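Local coordinates for transposon Tn7 transposition protein tnsA (Escherichia coli, PDB 1T0F) that cuts the 5' DNA strands at the ends of Tn7 and, together with TnsB, forms the transposase that moves the element, at residues E180-V185 with A237-G242. Numbering follows the deposited sequence.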
loop_
_atom_site.group_PDB
_atom_site.type_symbol
_atom_site.label_atom_id
_atom_site.label_comp_id
_atom_site.label_asym_id
_atom_site.label_seq_id
_atom_site.Cartn_x
_atom_site.Cartn_y
_atom_site.Cartn_z
ATOM N N GLU A 180 12.772 6.442 4.582
ATOM C CA GLU A 180 13.787 7.309 3.996
ATOM C C GLU A 180 15.150 6.623 4.053
ATOM O O GLU A 180 15.902 6.619 3.083
ATOM C CB GLU A 180 13.840 8.629 4.767
ATOM C CG GLU A 180 13.344 9.832 3.983
ATOM C CD GLU A 180 12.726 10.899 4.874
ATOM O OE1 GLU A 180 13.348 11.264 5.896
ATOM O OE2 GLU A 180 11.617 11.376 4.546
ATOM N N TRP A 181 15.458 6.036 5.201
ATOM C CA TRP A 181 16.730 5.357 5.381
ATOM C C TRP A 181 16.787 4.045 4.603
ATOM O O TRP A 181 17.765 3.761 3.910
ATOM C CB TRP A 181 16.963 5.097 6.872
ATOM C CG TRP A 181 18.213 4.337 7.138
ATOM C CD1 TRP A 181 19.495 4.795 7.031
ATOM C CD2 TRP A 181 18.306 2.953 7.489
ATOM N NE1 TRP A 181 20.384 3.773 7.289
ATOM C CE2 TRP A 181 19.678 2.633 7.574
ATOM C CE3 TRP A 181 17.357 1.948 7.738
ATOM C CZ2 TRP A 181 20.130 1.347 7.898
ATOM C CZ3 TRP A 181 17.806 0.671 8.059
ATOM C CH2 TRP A 181 19.180 0.383 8.136
ATOM N N LEU A 182 15.729 3.251 4.707
ATOM C CA LEU A 182 15.658 1.962 4.032
ATOM C C LEU A 182 15.585 2.020 2.520
ATOM O O LEU A 182 16.061 1.114 1.844
ATOM C CB LEU A 182 14.439 1.177 4.508
ATOM C CG LEU A 182 14.548 0.217 5.680
ATOM C CD1 LEU A 182 13.192 -0.441 5.862
ATOM C CD2 LEU A 182 15.625 -0.838 5.410
ATOM N N TYR A 183 14.973 3.071 1.991
ATOM C CA TYR A 183 14.795 3.191 0.553
ATOM C C TYR A 183 15.363 4.478 -0.047
ATOM O O TYR A 183 14.973 4.874 -1.143
ATOM C CB TYR A 183 13.301 3.083 0.228
ATOM C CG TYR A 183 12.652 1.800 0.710
ATOM C CD1 TYR A 183 12.629 0.658 -0.093
ATOM C CD2 TYR A 183 12.072 1.724 1.976
ATOM C CE1 TYR A 183 12.043 -0.528 0.355
ATOM C CE2 TYR A 183 11.485 0.545 2.433
ATOM C CZ TYR A 183 11.474 -0.576 1.619
ATOM O OH TYR A 183 10.891 -1.743 2.068
ATOM N N SER A 184 16.281 5.123 0.666
ATOM C CA SER A 184 16.895 6.356 0.179
ATOM C C SER A 184 17.436 6.132 -1.227
ATOM O O SER A 184 17.323 6.996 -2.095
ATOM C CB SER A 184 18.052 6.765 1.089
ATOM O OG SER A 184 19.067 5.777 1.061
ATOM N N VAL A 185 18.033 4.964 -1.437
ATOM C CA VAL A 185 18.595 4.612 -2.734
ATOM C C VAL A 185 17.882 3.400 -3.328
ATOM O O VAL A 185 17.086 2.741 -2.657
ATOM C CB VAL A 185 20.099 4.287 -2.616
ATOM C CG1 VAL A 185 20.847 5.480 -2.033
ATOM C CG2 VAL A 185 20.297 3.054 -1.745
ATOM N N ALA A 237 19.201 -4.804 3.210
ATOM C CA ALA A 237 18.691 -5.283 1.927
ATOM C C ALA A 237 17.547 -6.279 2.101
ATOM O O ALA A 237 16.538 -6.212 1.389
ATOM C CB ALA A 237 19.827 -5.916 1.113
ATOM N N LEU A 238 17.695 -7.202 3.048
ATOM C CA LEU A 238 16.656 -8.198 3.288
ATOM C C LEU A 238 15.398 -7.545 3.861
ATOM O O LEU A 238 14.278 -7.976 3.576
ATOM C CB LEU A 238 17.176 -9.283 4.240
ATOM C CG LEU A 238 18.243 -10.204 3.632
ATOM C CD1 LEU A 238 18.970 -10.986 4.732
ATOM C CD2 LEU A 238 17.573 -11.146 2.631
ATOM N N THR A 239 15.582 -6.496 4.657
ATOM C CA THR A 239 14.448 -5.799 5.253
ATOM C C THR A 239 13.689 -4.991 4.194
ATOM O O THR A 239 12.462 -5.005 4.159
ATOM C CB THR A 239 14.895 -4.838 6.382
ATOM O OG1 THR A 239 15.557 -5.582 7.415
ATOM C CG2 THR A 239 13.685 -4.146 6.993
ATOM N N ALA A 240 14.425 -4.296 3.331
ATOM C CA ALA A 240 13.808 -3.484 2.279
ATOM C C ALA A 240 12.991 -4.360 1.329
ATOM O O ALA A 240 11.951 -3.939 0.807
ATOM C CB ALA A 240 14.882 -2.733 1.506
ATOM N N ASN A 241 13.462 -5.582 1.110
ATOM C CA ASN A 241 12.772 -6.518 0.236
ATOM C C ASN A 241 11.629 -7.245 0.933
ATOM O O ASN A 241 10.883 -7.990 0.294
ATOM C CB ASN A 241 13.768 -7.519 -0.345
ATOM C CG ASN A 241 14.541 -6.946 -1.510
ATOM O OD1 ASN A 241 14.061 -6.947 -2.639
ATOM N ND2 ASN A 241 15.737 -6.430 -1.237
ATOM N N GLY A 242 11.498 -7.031 2.241
ATOM C CA GLY A 242 10.406 -7.637 2.990
ATOM C C GLY A 242 10.655 -8.955 3.703
ATOM O O GLY A 242 9.792 -9.411 4.461
#
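Tyr183 reaches across to the end of helix 230-240 and gives its phenol proton to a backbone carbonyl. Its OH lies 2.7 Å from Ala240 O. The donor sits well to the side of the C=O direction, at 114°, and is tilted only 16° from the carbonyl plane. The same oxygen lies at the ring edge, near its plane. Ala240 CB comes within 3.8 Å of Tyr183 CE1, but lies off the ring plane beside the CE1-CZ rim. With chi1 at -57°, Tyr183 CG lies anti to its carbonyl carbon, which carries the ring toward Ala240. A phenylalanine here would probably leave Ala240 O without this donor and the ring freer to shift.

Beside this bond, Leu182 and Thr239 cross at about a right angle. Leu182 CD1 meets Thr239 CG2 at 3.9 Å. The Thr239 methyl is turned anti to its backbone N, while its OG1 bonds back to Ile235 O within the helix. Phe246 touches both side chains.

The helix end is secured separately. Asn241 ND2 donates to Ala237 O at 2.8 Å. Asn241 N reaches that oxygen from the opposite face, and ND2 also bonds Glu188 O. Gly242, at positive phi, closes a Schellman motif, with its N bonded to Thr239 O. This buried contact joins the last turns of helices 173-183 and 230-240, both in the largely helical C-terminal family region of TnsA, of the helix-turn-helix clan.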